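Local coordinates for specific mitochondrial acyl carrier protein (Toxoplasma, PDB 3CE7), which probably carries growing acyl chains on a phosphopantetheine arm during mitochondrial fatty acid synthesis, as acyl carrier proteins do, at residues A[25-30]-A[65-70]; A[18-23]-A[69-74]; A[61-66]-A[84-89]; A[74-79]-A[90-95]. All blocks are in the same frame, centred on the assembly; numbering follows the deposited sequence.

The four contacts join the helices of one small acyl-carrier bundle. Contacts 1 and 2 both pair helix 17-29 with helix 57-71; their centres lie about 8 Å apart, and they share Glu69 and Ile70. Contact 3 is deepest, its centre about 3 Å from that of the chain, and sets helix 57-71 against the start of helix 86-98. Contact 4, whose centre is about 8 Å from that of contact 3, brings the loop 74-76 and short helix 77-80 onto the same last helix. Along the chain contact 1 closes before contact 4 opens, whereas the segments of contact 3 alternate with those of contacts 2 and 4. Helix 57-71 serves three contacts, consistent with a compact acyl-carrier fold.

Contact 1 of 4, residues A[25-30]-A[65-70]; sequences VGMCQK and LDVEEI
Met27 reaches across from helix 17-29 to Asp66, Val67 and Ile70 of helix 57-71, a pairing of two long helices in the acyl-carrier four-helix bundle. The axes of segments 25-29 and 65-70 approach to 11.4 Å at 135° between their N-to-C directions, a separation wide enough that one long side chain does the bridging.

The apolar contacts converge on the methionine methyl. Met27 CE lies 3.6 Å from Ile70 CD1, where the two chains meet tip to tip, and 3.8 Å from Val67 CG2, where they cross at about a right angle. The Met27 chain runs extended through chi2 (174°) and bends at chi3 (59°), and this last turn carries CE toward the second helix.

The contact with Asp66 is through carbon: Met27 CE touches Asp66 CB at 3.9 Å. No hydrogen bond crosses between the segments.

Beyond the pair, Met27 also touches Phe63, and Val67 is backed by Ile89 and Val93 of helix 86-98, so the inner end of this contact runs into the bundle interior. On the outer side, Ile70 CD1 is near the sulfur as well as the methyl, with Met27 SD 3.8 Å away.

Contact 2 of 4, residues A[18-23]-A[69-74]; sequences NAVTNY and EIFDVT
The backbones stay well apart where Val20 and Tyr23 face Phe71 and Ile70: CA of Val20 is 9.2 Å from CA of Phe71, and CA of Tyr23 is 10.3 Å from CA of Ile70. This is the same pair of acyl-carrier bundle helices, 17-29 and 57-71, that Met27 spans one turn further along. Segment 18-23 is helical throughout, whereas 69-74 is helical only to Phe71. Asp72 then leaves helical geometry with a positive phi of 56°, and the chain turns off toward Val73 and Thr74.

Side chains bridge the gap without any hydrogen bond. The Phe71 ring points at the first helix and is met by two residues one turn apart on it. Its CZ lies 3.8 Å from Tyr23 CD2, and its CE1 lies 4.2 Å from Val20 CG2. The two rings are almost perpendicular, their planes at 86° and centroids 5.9 Å apart, yet the approach is oblique. With Tyr23 CG anti to the backbone N (chi1 -157°), the ring is swung out toward helix 57-71.

Phe71 and Val20 are buried, the former also resting on Ile24 and Val93, while Tyr23 and Ile70 form the exposed margin. There the Ile70 methyl CG2 lies over one face of its neighbour Phe71, toward the rim, and also touches Tyr23 CE2 at 4.1 Å.

Contact 3 of 4, residues A[61-66]-A[84-89]; sequences VEFVLD and QTLQEI
In the buried core of the bundle, the ring of Phe63 on helix 57-71 packs against Leu86 and Ile89 from the first turn of helix 86-98. The ring is touched along one side. Phe63 CE2 lies 3.6 Å from Leu86 CD2, which approaches the ring obliquely, and Phe63 CD2 lies 3.8 Å from Ile89 CD1, which sits at the ring edge near its plane. The Phe63 and Leu86 side chains cross at about a right angle. Of the leucine's two methyls CD2 does the touching, at Phe63 CE2 and CZ. A chi1 of -167° sends the Phe63 ring toward helix 17-29, with its CD2-CE2 side turned to helix 86-98. Ile89 reaches back with CG1 beside its own backbone N and an extended chi2, putting CD1 foremost.

This is the hydrophobic interior of an acyl-carrier fold, the region in which relatives can shelter a bound acyl chain; here protein side chains from three helices meet. Ile24 and Met27 of helix 17-29 also touch Phe63, and Phe31 makes an edge-to-face contact with its ring.

Leu86 is held at a capped helix start. Thr85 is the N-cap, and Thr85 and Glu88 form a capping box: Glu88 N donates to Thr85 OG1 at 3.3 Å, while Thr85 N donates to Glu88 OE1 at 3.1 Å. The same carboxylate oxygen takes a second, straighter bond from Gln84 N, 2.7 Å long at 171°. Gln84 N meets Glu88 OE1 nearly along its C-O axis, whereas Thr85 N comes from above the carboxylate plane, 57° out of it.

Contact 4 of 4, residues A[74-79]-A[90-95]; sequences TVPDEV and ADFVVS
Phe92 is the bump of this contact: its ring projects from helix 86-98 into a hollow lined by Thr74, Val75, Pro76 and Val79. A chi1 near 180° (-174°) turns the ring away from its own amide and directs it at the loop and the short helix 77-80 that follows it.

Val79 comes from the opposite direction and lays a methyl over one ring face in a CH-pi contact. Val79 CG1 stands 4.1 Å from the centroid of the Phe92 ring, 15° off its normal, displaced slightly toward the rim. The second methyl of the same valine, CG2, adds a touch on Phe92 CE1 at 4.1 Å.

The loop follows the rim of the ring on that same side. Val75 CG2 meets Phe92 CE2 at 3.8 Å, and Pro76 CD meets Phe92 CZ at 3.9 Å, both obliquely and both displaced from the ring plane in the direction of Val79 CG1. The backbone carbonyl of Thr74 instead faces the ring edge in its plane, with Thr74 O 3.5 Å from Phe92 CE2; the aromatic hydrogens there would carry a slight positive charge, so this placement is probably mildly favourable. Pro76 also occupies the N-cap position of helix 77-80, so the same residue that borders the ring marks where that helix starts.

In the fold, the contact lies toward the surface: Phe83 touches both Val75 and Phe92, while Val75 also packs on Val64 of helix 57-71, and neighbouring Val93 turns to Val67 and Phe71 of that same helix.

Contact 1 of 4, residues A[25-30]-A[65-70]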
loop_
_atom_site.group_PDB
_atom_site.type_symbol
_atom_site.label_atom_id
_atom_site.label_comp_id
_atom_site.label_asym_id
_atom_site.label_seq_id
_atom_site.Cartn_x
_atom_site.Cartn_y
_atom_site.Cartn_z
ATOM N N VAL A 25 -0.599 -6.339 -1.417
ATOM C CA VAL A 25 -1.370 -7.072 -0.401
ATOM C C VAL A 25 -0.422 -7.877 0.500
ATOM O O VAL A 25 -0.519 -7.793 1.728
ATOM C CB VAL A 25 -2.455 -7.981 -1.030
ATOM C CG1 VAL A 25 -3.084 -8.921 0.025
ATOM C CG2 VAL A 25 -3.537 -7.124 -1.666
ATOM N N GLY A 26 0.514 -8.598 -0.112
ATOM C CA GLY A 26 1.525 -9.361 0.639
ATOM C C GLY A 26 2.368 -8.499 1.564
ATOM O O GLY A 26 2.644 -8.882 2.713
ATOM N N MET A 27 2.773 -7.330 1.077
ATOM C CA MET A 27 3.549 -6.388 1.890
ATOM C C MET A 27 2.744 -5.924 3.098
ATOM O O MET A 27 3.272 -5.827 4.213
ATOM C CB MET A 27 3.931 -5.156 1.073
ATOM C CG MET A 27 4.946 -5.416 -0.013
ATOM S SD MET A 27 5.213 -3.945 -1.022
ATOM C CE MET A 27 5.760 -2.748 0.179
ATOM N N CYS A 28 1.471 -5.607 2.853
ATOM C CA CYS A 28 0.599 -5.079 3.887
ATOM C C CYS A 28 0.396 -6.114 4.984
ATOM O O CYS A 28 0.352 -5.767 6.160
ATOM C CB CYS A 28 -0.749 -4.694 3.297
ATOM S SG CYS A 28 -1.920 -4.035 4.540
ATOM N N GLN A 29 0.278 -7.379 4.590
ATOM C CA GLN A 29 0.044 -8.456 5.553
ATOM C C GLN A 29 1.129 -8.540 6.626
ATOM O O GLN A 29 0.852 -8.942 7.753
ATOM C CB GLN A 29 -0.138 -9.796 4.835
ATOM C CG GLN A 29 -1.509 -9.898 4.145
ATOM C CD GLN A 29 -1.620 -11.073 3.180
ATOM O OE1 GLN A 29 -0.623 -11.584 2.676
ATOM N NE2 GLN A 29 -2.853 -11.494 2.910
ATOM N N LYS A 30 2.353 -8.137 6.281
ATOM C CA LYS A 30 3.464 -8.177 7.238
ATOM C C LYS A 30 3.270 -7.172 8.379
ATOM O O LYS A 30 3.851 -7.323 9.460
ATOM C CB LYS A 30 4.810 -7.921 6.542
ATOM C CG LYS A 30 5.056 -8.720 5.262
ATOM C CD LYS A 30 5.218 -10.209 5.502
ATOM C CE LYS A 30 5.803 -10.893 4.267
ATOM N NZ LYS A 30 5.403 -12.326 4.199
ATOM N N LEU A 65 6.566 4.547 2.499
ATOM C CA LEU A 65 8.027 4.498 2.369
ATOM C C LEU A 65 8.495 3.140 1.849
ATOM O O LEU A 65 9.348 3.060 0.949
ATOM C CB LEU A 65 8.699 4.841 3.704
ATOM C CG LEU A 65 8.678 6.341 4.016
ATOM C CD1 LEU A 65 8.888 6.624 5.495
ATOM C CD2 LEU A 65 9.700 7.130 3.179
ATOM N N ASP A 66 7.917 2.070 2.389
ATOM C CA ASP A 66 8.230 0.711 1.945
ATOM C C ASP A 66 7.940 0.538 0.452
ATOM O O ASP A 66 8.718 -0.077 -0.287
ATOM C CB ASP A 66 7.405 -0.313 2.732
ATOM C CG ASP A 66 7.879 -0.488 4.170
ATOM O OD1 ASP A 66 8.830 0.201 4.611
ATOM O OD2 ASP A 66 7.280 -1.337 4.855
ATOM N N VAL A 67 6.794 1.062 0.022
ATOM C CA VAL A 67 6.373 0.990 -1.378
ATOM C C VAL A 67 7.292 1.804 -2.287
ATOM O O VAL A 67 7.662 1.351 -3.375
ATOM C CB VAL A 67 4.903 1.449 -1.545
ATOM C CG1 VAL A 67 4.551 1.657 -3.030
ATOM C CG2 VAL A 67 3.984 0.442 -0.901
ATOM N N GLU A 68 7.663 2.999 -1.832
ATOM C CA GLU A 68 8.591 3.850 -2.575
ATOM C C GLU A 68 9.918 3.137 -2.788
ATOM O O GLU A 68 10.510 3.228 -3.870
ATOM C CB GLU A 68 8.815 5.163 -1.836
ATOM C CG GLU A 68 7.631 6.120 -1.924
ATOM C CD GLU A 68 7.833 7.391 -1.119
ATOM O OE1 GLU A 68 8.341 7.307 0.022
ATOM O OE2 GLU A 68 7.471 8.469 -1.618
ATOM N N GLU A 69 10.377 2.435 -1.750
ATOM C CA GLU A 69 11.654 1.711 -1.803
ATOM C C GLU A 69 11.637 0.574 -2.816
ATOM O O GLU A 69 12.573 0.417 -3.605
ATOM C CB GLU A 69 12.024 1.180 -0.410
ATOM C CG GLU A 69 12.493 2.263 0.547
ATOM C CD GLU A 69 12.623 1.781 1.989
ATOM O OE1 GLU A 69 12.256 0.623 2.290
ATOM O OE2 GLU A 69 13.096 2.579 2.817
ATOM N N ILE A 70 10.567 -0.214 -2.794
ATOM C CA ILE A 70 10.484 -1.427 -3.590
ATOM C C ILE A 70 10.200 -1.111 -5.062
ATOM O O ILE A 70 10.757 -1.753 -5.953
ATOM C CB ILE A 70 9.451 -2.414 -2.992
ATOM C CG1 ILE A 70 10.030 -3.031 -1.702
ATOM C CG2 ILE A 70 9.065 -3.480 -4.003
ATOM C CD1 ILE A 70 9.029 -3.741 -0.801
#

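Contact 2 of 4, residues A[18-23]-A[69-74]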
loop_
_atom_site.group_PDB
_atom_site.type_symbol
_atom_site.label_atom_id
_atom_site.label_comp_id
_atom_site.label_asym_id
_atom_site.label_seq_id
_atom_site.Cartn_x
_atom_site.Cartn_y
_atom_site.Cartn_z
ATOM N N ASN A 18 -2.463 -6.318 -11.717
ATOM C CA ASN A 18 -2.689 -7.568 -10.981
ATOM C C ASN A 18 -1.470 -7.948 -10.146
ATOM O O ASN A 18 -1.591 -8.223 -8.944
ATOM C CB ASN A 18 -3.092 -8.705 -11.923
ATOM C CG ASN A 18 -4.536 -8.599 -12.389
ATOM O OD1 ASN A 18 -5.237 -7.634 -12.085
ATOM N ND2 ASN A 18 -4.983 -9.602 -13.148
ATOM N N ALA A 19 -0.294 -7.928 -10.770
ATOM C CA ALA A 19 0.935 -8.343 -10.090
ATOM C C ALA A 19 1.292 -7.380 -8.964
ATOM O O ALA A 19 1.636 -7.810 -7.855
ATOM C CB ALA A 19 2.078 -8.460 -11.095
ATOM N N VAL A 20 1.186 -6.082 -9.246
ATOM C CA VAL A 20 1.509 -5.058 -8.256
ATOM C C VAL A 20 0.517 -5.123 -7.085
ATOM O O VAL A 20 0.918 -4.989 -5.922
ATOM C CB VAL A 20 1.557 -3.651 -8.902
ATOM C CG1 VAL A 20 1.664 -2.565 -7.847
ATOM C CG2 VAL A 20 2.728 -3.553 -9.866
ATOM N N THR A 21 -0.766 -5.317 -7.382
ATOM C CA THR A 21 -1.764 -5.390 -6.313
ATOM C C THR A 21 -1.520 -6.607 -5.413
ATOM O O THR A 21 -1.476 -6.484 -4.184
ATOM C CB THR A 21 -3.211 -5.396 -6.852
ATOM O OG1 THR A 21 -3.443 -4.220 -7.647
ATOM C CG2 THR A 21 -4.188 -5.384 -5.680
ATOM N N ASN A 22 -1.310 -7.771 -6.019
ATOM C CA ASN A 22 -0.978 -8.974 -5.251
ATOM C C ASN A 22 0.252 -8.760 -4.362
ATOM O O ASN A 22 0.248 -9.133 -3.187
ATOM C CB ASN A 22 -0.795 -10.187 -6.180
ATOM C CG ASN A 22 -2.121 -10.750 -6.668
ATOM O OD1 ASN A 22 -3.151 -10.560 -6.026
ATOM N ND2 ASN A 22 -2.100 -11.440 -7.813
ATOM N N TYR A 23 1.291 -8.124 -4.910
ATOM C CA TYR A 23 2.511 -7.875 -4.160
ATOM C C TYR A 23 2.259 -6.963 -2.962
ATOM O O TYR A 23 2.720 -7.223 -1.834
ATOM C CB TYR A 23 3.583 -7.262 -5.069
ATOM C CG TYR A 23 4.971 -7.506 -4.536
ATOM C CD1 TYR A 23 5.648 -8.685 -4.852
ATOM C CD2 TYR A 23 5.587 -6.589 -3.687
ATOM C CE1 TYR A 23 6.912 -8.942 -4.354
ATOM C CE2 TYR A 23 6.869 -6.839 -3.180
ATOM C CZ TYR A 23 7.513 -8.023 -3.521
ATOM O OH TYR A 23 8.781 -8.308 -3.041
ATOM N N GLU A 69 10.377 2.435 -1.750
ATOM C CA GLU A 69 11.654 1.711 -1.803
ATOM C C GLU A 69 11.637 0.574 -2.816
ATOM O O GLU A 69 12.573 0.417 -3.605
ATOM C CB GLU A 69 12.024 1.180 -0.410
ATOM C CG GLU A 69 12.493 2.263 0.547
ATOM C CD GLU A 69 12.623 1.781 1.989
ATOM O OE1 GLU A 69 12.256 0.623 2.290
ATOM O OE2 GLU A 69 13.096 2.579 2.817
ATOM N N ILE A 70 10.567 -0.214 -2.794
ATOM C CA ILE A 70 10.484 -1.427 -3.590
ATOM C C ILE A 70 10.200 -1.111 -5.062
ATOM O O ILE A 70 10.757 -1.753 -5.953
ATOM C CB ILE A 70 9.451 -2.414 -2.992
ATOM C CG1 ILE A 70 10.030 -3.031 -1.702
ATOM C CG2 ILE A 70 9.065 -3.480 -4.003
ATOM C CD1 ILE A 70 9.029 -3.741 -0.801
ATOM N N PHE A 71 9.355 -0.114 -5.310
ATOM C CA PHE A 71 8.887 0.157 -6.676
ATOM C C PHE A 71 9.519 1.366 -7.354
ATOM O O PHE A 71 9.226 1.633 -8.522
ATOM C CB PHE A 71 7.350 0.268 -6.720
ATOM C CG PHE A 71 6.650 -1.029 -6.438
ATOM C CD1 PHE A 71 6.577 -2.030 -7.414
ATOM C CD2 PHE A 71 6.087 -1.273 -5.190
ATOM C CE1 PHE A 71 5.951 -3.242 -7.146
ATOM C CE2 PHE A 71 5.453 -2.484 -4.921
ATOM C CZ PHE A 71 5.384 -3.464 -5.898
ATOM N N ASP A 72 10.375 2.079 -6.623
ATOM C CA ASP A 72 11.062 3.259 -7.156
ATOM C C ASP A 72 10.068 4.287 -7.696
ATOM O O ASP A 72 10.138 4.692 -8.867
ATOM C CB ASP A 72 12.077 2.860 -8.239
ATOM C CG ASP A 72 13.219 2.012 -7.700
ATOM O OD1 ASP A 72 13.520 2.087 -6.488
ATOM O OD2 ASP A 72 13.817 1.263 -8.499
ATOM N N VAL A 73 9.123 4.675 -6.844
ATOM C CA VAL A 73 8.196 5.763 -7.143
ATOM C C VAL A 73 8.278 6.782 -6.014
ATOM O O VAL A 73 8.724 6.449 -4.915
ATOM C CB VAL A 73 6.733 5.275 -7.320
ATOM C CG1 VAL A 73 6.627 4.340 -8.514
ATOM C CG2 VAL A 73 6.198 4.618 -6.045
ATOM N N THR A 74 7.869 8.015 -6.303
ATOM C CA THR A 74 7.765 9.067 -5.293
ATOM C C THR A 74 6.294 9.354 -5.053
ATOM O O THR A 74 5.561 9.687 -5.988
ATOM C CB THR A 74 8.468 10.368 -5.739
ATOM O OG1 THR A 74 9.855 10.094 -5.960
ATOM C CG2 THR A 74 8.334 11.445 -4.674
#

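Contact 3 of 4, residues A[61-66]-A[84-89]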
loop_
_atom_site.group_PDB
_atom_site.type_symbol
_atom_site.label_atom_id
_atom_site.label_comp_id
_atom_site.label_asym_id
_atom_site.label_seq_id
_atom_site.Cartn_x
_atom_site.Cartn_y
_atom_site.Cartn_z
ATOM N N VAL A 61 2.247 6.176 6.558
ATOM C CA VAL A 61 3.543 6.799 6.273
ATOM C C VAL A 61 4.630 5.724 6.073
ATOM O O VAL A 61 5.381 5.760 5.094
ATOM C CB VAL A 61 3.952 7.789 7.397
ATOM C CG1 VAL A 61 5.377 8.305 7.192
ATOM C CG2 VAL A 61 2.958 8.965 7.487
ATOM N N GLU A 62 4.701 4.768 6.997
ATOM C CA GLU A 62 5.679 3.675 6.921
ATOM C C GLU A 62 5.479 2.791 5.693
ATOM O O GLU A 62 6.441 2.404 5.007
ATOM C CB GLU A 62 5.608 2.834 8.189
ATOM C CG GLU A 62 6.100 3.576 9.420
ATOM C CD GLU A 62 5.845 2.833 10.713
ATOM O OE1 GLU A 62 4.961 1.940 10.745
ATOM O OE2 GLU A 62 6.515 3.171 11.713
ATOM N N PHE A 63 4.217 2.476 5.411
ATOM C CA PHE A 63 3.895 1.614 4.277
ATOM C C PHE A 63 4.239 2.289 2.950
ATOM O O PHE A 63 4.806 1.663 2.056
ATOM C CB PHE A 63 2.426 1.189 4.294
ATOM C CG PHE A 63 2.124 0.077 3.348
ATOM C CD1 PHE A 63 2.529 -1.230 3.635
ATOM C CD2 PHE A 63 1.447 0.324 2.154
ATOM C CE1 PHE A 63 2.283 -2.276 2.749
ATOM C CE2 PHE A 63 1.187 -0.725 1.264
ATOM C CZ PHE A 63 1.612 -2.027 1.556
ATOM N N VAL A 64 3.927 3.575 2.843
ATOM C CA VAL A 64 4.276 4.343 1.651
ATOM C C VAL A 64 5.792 4.353 1.431
ATOM O O VAL A 64 6.252 4.172 0.311
ATOM C CB VAL A 64 3.721 5.776 1.736
ATOM C CG1 VAL A 64 4.367 6.686 0.697
ATOM C CG2 VAL A 64 2.194 5.763 1.585
ATOM N N LEU A 65 6.566 4.547 2.499
ATOM C CA LEU A 65 8.027 4.498 2.369
ATOM C C LEU A 65 8.495 3.140 1.849
ATOM O O LEU A 65 9.348 3.060 0.949
ATOM C CB LEU A 65 8.699 4.841 3.704
ATOM C CG LEU A 65 8.678 6.341 4.016
ATOM C CD1 LEU A 65 8.888 6.624 5.495
ATOM C CD2 LEU A 65 9.700 7.130 3.179
ATOM N N ASP A 66 7.917 2.070 2.389
ATOM C CA ASP A 66 8.230 0.711 1.945
ATOM C C ASP A 66 7.940 0.538 0.452
ATOM O O ASP A 66 8.718 -0.077 -0.287
ATOM C CB ASP A 66 7.405 -0.313 2.732
ATOM C CG ASP A 66 7.879 -0.488 4.170
ATOM O OD1 ASP A 66 8.830 0.201 4.611
ATOM O OD2 ASP A 66 7.280 -1.337 4.855
ATOM N N GLN A 84 -6.619 5.492 1.302
ATOM C CA GLN A 84 -7.478 4.761 2.232
ATOM C C GLN A 84 -7.447 3.244 2.042
ATOM O O GLN A 84 -7.772 2.496 2.970
ATOM C CB GLN A 84 -8.918 5.258 2.157
ATOM C CG GLN A 84 -9.095 6.685 2.613
ATOM C CD GLN A 84 -10.532 7.114 2.503
ATOM O OE1 GLN A 84 -11.003 7.496 1.425
ATOM N NE2 GLN A 84 -11.254 7.041 3.619
ATOM N N THR A 85 -7.063 2.793 0.843
ATOM C CA THR A 85 -7.037 1.356 0.530
ATOM C C THR A 85 -5.768 0.959 -0.216
ATOM O O THR A 85 -5.087 1.810 -0.824
ATOM C CB THR A 85 -8.226 0.923 -0.368
ATOM O OG1 THR A 85 -8.038 1.430 -1.704
ATOM C CG2 THR A 85 -9.566 1.397 0.209
ATOM N N LEU A 86 -5.448 -0.332 -0.175
ATOM C CA LEU A 86 -4.294 -0.836 -0.928
ATOM C C LEU A 86 -4.493 -0.732 -2.437
ATOM O O LEU A 86 -3.526 -0.536 -3.169
ATOM C CB LEU A 86 -3.995 -2.290 -0.578
ATOM C CG LEU A 86 -3.575 -2.547 0.864
ATOM C CD1 LEU A 86 -3.463 -4.035 1.017
ATOM C CD2 LEU A 86 -2.254 -1.823 1.212
ATOM N N GLN A 87 -5.734 -0.869 -2.912
ATOM C CA GLN A 87 -5.966 -0.732 -4.342
ATOM C C GLN A 87 -5.516 0.638 -4.831
ATOM O O GLN A 87 -4.937 0.753 -5.918
ATOM C CB GLN A 87 -7.432 -0.952 -4.714
ATOM C CG GLN A 87 -7.630 -1.043 -6.214
ATOM C CD GLN A 87 -6.984 -2.282 -6.780
ATOM O OE1 GLN A 87 -7.468 -3.399 -6.560
ATOM N NE2 GLN A 87 -5.864 -2.104 -7.488
ATOM N N GLU A 88 -5.780 1.673 -4.040
ATOM C CA GLU A 88 -5.362 3.027 -4.410
ATOM C C GLU A 88 -3.841 3.137 -4.516
ATOM O O GLU A 88 -3.311 3.797 -5.412
ATOM C CB GLU A 88 -5.883 4.024 -3.382
ATOM C CG GLU A 88 -7.400 4.218 -3.452
ATOM C CD GLU A 88 -7.936 5.012 -2.278
ATOM O OE1 GLU A 88 -7.232 5.099 -1.255
ATOM O OE2 GLU A 88 -9.070 5.539 -2.368
ATOM N N ILE A 89 -3.146 2.489 -3.580
ATOM C CA ILE A 89 -1.691 2.529 -3.568
ATOM C C ILE A 89 -1.140 1.808 -4.799
ATOM O O ILE A 89 -0.275 2.356 -5.511
ATOM C CB ILE A 89 -1.104 1.968 -2.265
ATOM C CG1 ILE A 89 -1.669 2.759 -1.077
ATOM C CG2 ILE A 89 0.437 2.082 -2.295
ATOM C CD1 ILE A 89 -1.163 2.316 0.296
#

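Contact 4 of 4, residues A[74-79]-A[90-95]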
loop_
_atom_site.group_PDB
_atom_site.type_symbol
_atom_site.label_atom_id
_atom_site.label_comp_id
_atom_site.label_asym_id
_atom_site.label_seq_id
_atom_site.Cartn_x
_atom_site.Cartn_y
_atom_site.Cartn_z
ATOM N N THR A 74 7.869 8.015 -6.303
ATOM C CA THR A 74 7.765 9.067 -5.293
ATOM C C THR A 74 6.294 9.354 -5.053
ATOM O O THR A 74 5.561 9.687 -5.988
ATOM C CB THR A 74 8.468 10.368 -5.739
ATOM O OG1 THR A 74 9.855 10.094 -5.960
ATOM C CG2 THR A 74 8.334 11.445 -4.674
ATOM N N VAL A 75 5.878 9.216 -3.797
ATOM C CA VAL A 75 4.512 9.530 -3.404
ATOM C C VAL A 75 4.529 10.877 -2.681
ATOM O O VAL A 75 5.059 10.971 -1.575
ATOM C CB VAL A 75 3.920 8.438 -2.486
ATOM C CG1 VAL A 75 2.461 8.745 -2.153
ATOM C CG2 VAL A 75 4.051 7.061 -3.142
ATOM N N PRO A 76 3.963 11.920 -3.310
ATOM C CA PRO A 76 3.818 13.219 -2.635
ATOM C C PRO A 76 2.952 13.126 -1.377
ATOM O O PRO A 76 2.056 12.284 -1.300
ATOM C CB PRO A 76 3.124 14.092 -3.682
ATOM C CG PRO A 76 3.354 13.406 -4.990
ATOM C CD PRO A 76 3.451 11.952 -4.692
ATOM N N ASP A 77 3.212 13.996 -0.405
ATOM C CA ASP A 77 2.471 13.973 0.856
ATOM C C ASP A 77 0.964 14.091 0.626
ATOM O O ASP A 77 0.173 13.428 1.306
ATOM C CB ASP A 77 2.946 15.100 1.783
ATOM C CG ASP A 77 4.324 14.837 2.383
ATOM O OD1 ASP A 77 4.800 13.681 2.369
ATOM O OD2 ASP A 77 4.932 15.803 2.891
ATOM N N GLU A 78 0.579 14.928 -0.334
ATOM C CA GLU A 78 -0.830 15.177 -0.673
ATOM C C GLU A 78 -1.532 13.891 -1.109
ATOM O O GLU A 78 -2.706 13.674 -0.807
ATOM C CB GLU A 78 -0.945 16.222 -1.788
ATOM C CG GLU A 78 -0.041 17.454 -1.634
ATOM C CD GLU A 78 1.371 17.219 -2.155
ATOM O OE1 GLU A 78 1.593 17.358 -3.380
ATOM O OE2 GLU A 78 2.265 16.907 -1.333
ATOM N N VAL A 79 -0.799 13.045 -1.827
ATOM C CA VAL A 79 -1.323 11.746 -2.254
ATOM C C VAL A 79 -1.374 10.776 -1.067
ATOM O O VAL A 79 -2.427 10.190 -0.779
ATOM C CB VAL A 79 -0.475 11.154 -3.418
ATOM C CG1 VAL A 79 -0.875 9.724 -3.707
ATOM C CG2 VAL A 79 -0.608 12.002 -4.658
ATOM N N ALA A 90 -1.642 0.594 -5.049
ATOM C CA ALA A 90 -1.247 -0.171 -6.241
ATOM C C ALA A 90 -1.510 0.628 -7.520
ATOM O O ALA A 90 -0.657 0.705 -8.405
ATOM C CB ALA A 90 -1.965 -1.504 -6.285
ATOM N N ASP A 91 -2.691 1.240 -7.601
ATOM C CA ASP A 91 -3.032 2.066 -8.755
ATOM C C ASP A 91 -2.025 3.210 -8.948
ATOM O O ASP A 91 -1.640 3.526 -10.084
ATOM C CB ASP A 91 -4.444 2.638 -8.613
ATOM C CG ASP A 91 -5.547 1.587 -8.772
ATOM O OD1 ASP A 91 -5.286 0.433 -9.151
ATOM O OD2 ASP A 91 -6.715 1.936 -8.493
ATOM N N PHE A 92 -1.618 3.847 -7.846
ATOM C CA PHE A 92 -0.678 4.964 -7.946
ATOM C C PHE A 92 0.684 4.472 -8.443
ATOM O O PHE A 92 1.327 5.109 -9.295
ATOM C CB PHE A 92 -0.518 5.682 -6.608
ATOM C CG PHE A 92 0.321 6.917 -6.710
ATOM C CD1 PHE A 92 -0.198 8.077 -7.269
ATOM C CD2 PHE A 92 1.661 6.908 -6.301
ATOM C CE1 PHE A 92 0.586 9.234 -7.389
ATOM C CE2 PHE A 92 2.448 8.059 -6.413
ATOM C CZ PHE A 92 1.915 9.214 -6.961
ATOM N N VAL A 93 1.115 3.325 -7.928
ATOM C CA VAL A 93 2.402 2.760 -8.343
ATOM C C VAL A 93 2.382 2.499 -9.847
ATOM O O VAL A 93 3.290 2.922 -10.575
ATOM C CB VAL A 93 2.730 1.466 -7.574
ATOM C CG1 VAL A 93 3.894 0.734 -8.230
ATOM C CG2 VAL A 93 3.052 1.787 -6.126
ATOM N N VAL A 94 1.342 1.814 -10.315
ATOM C CA VAL A 94 1.263 1.461 -11.729
ATOM C C VAL A 94 1.216 2.725 -12.587
ATOM O O VAL A 94 1.937 2.828 -13.581
ATOM C CB VAL A 94 0.091 0.510 -12.003
ATOM C CG1 VAL A 94 -0.196 0.409 -13.518
ATOM C CG2 VAL A 94 0.410 -0.855 -11.403
ATOM N N SER A 95 0.398 3.695 -12.171
ATOM C CA SER A 95 0.268 4.945 -12.924
ATOM C C SER A 95 1.611 5.664 -13.041
ATOM O O SER A 95 1.965 6.144 -14.125
ATOM C CB SER A 95 -0.803 5.856 -12.314
ATOM O OG SER A 95 -0.424 6.319 -11.038
#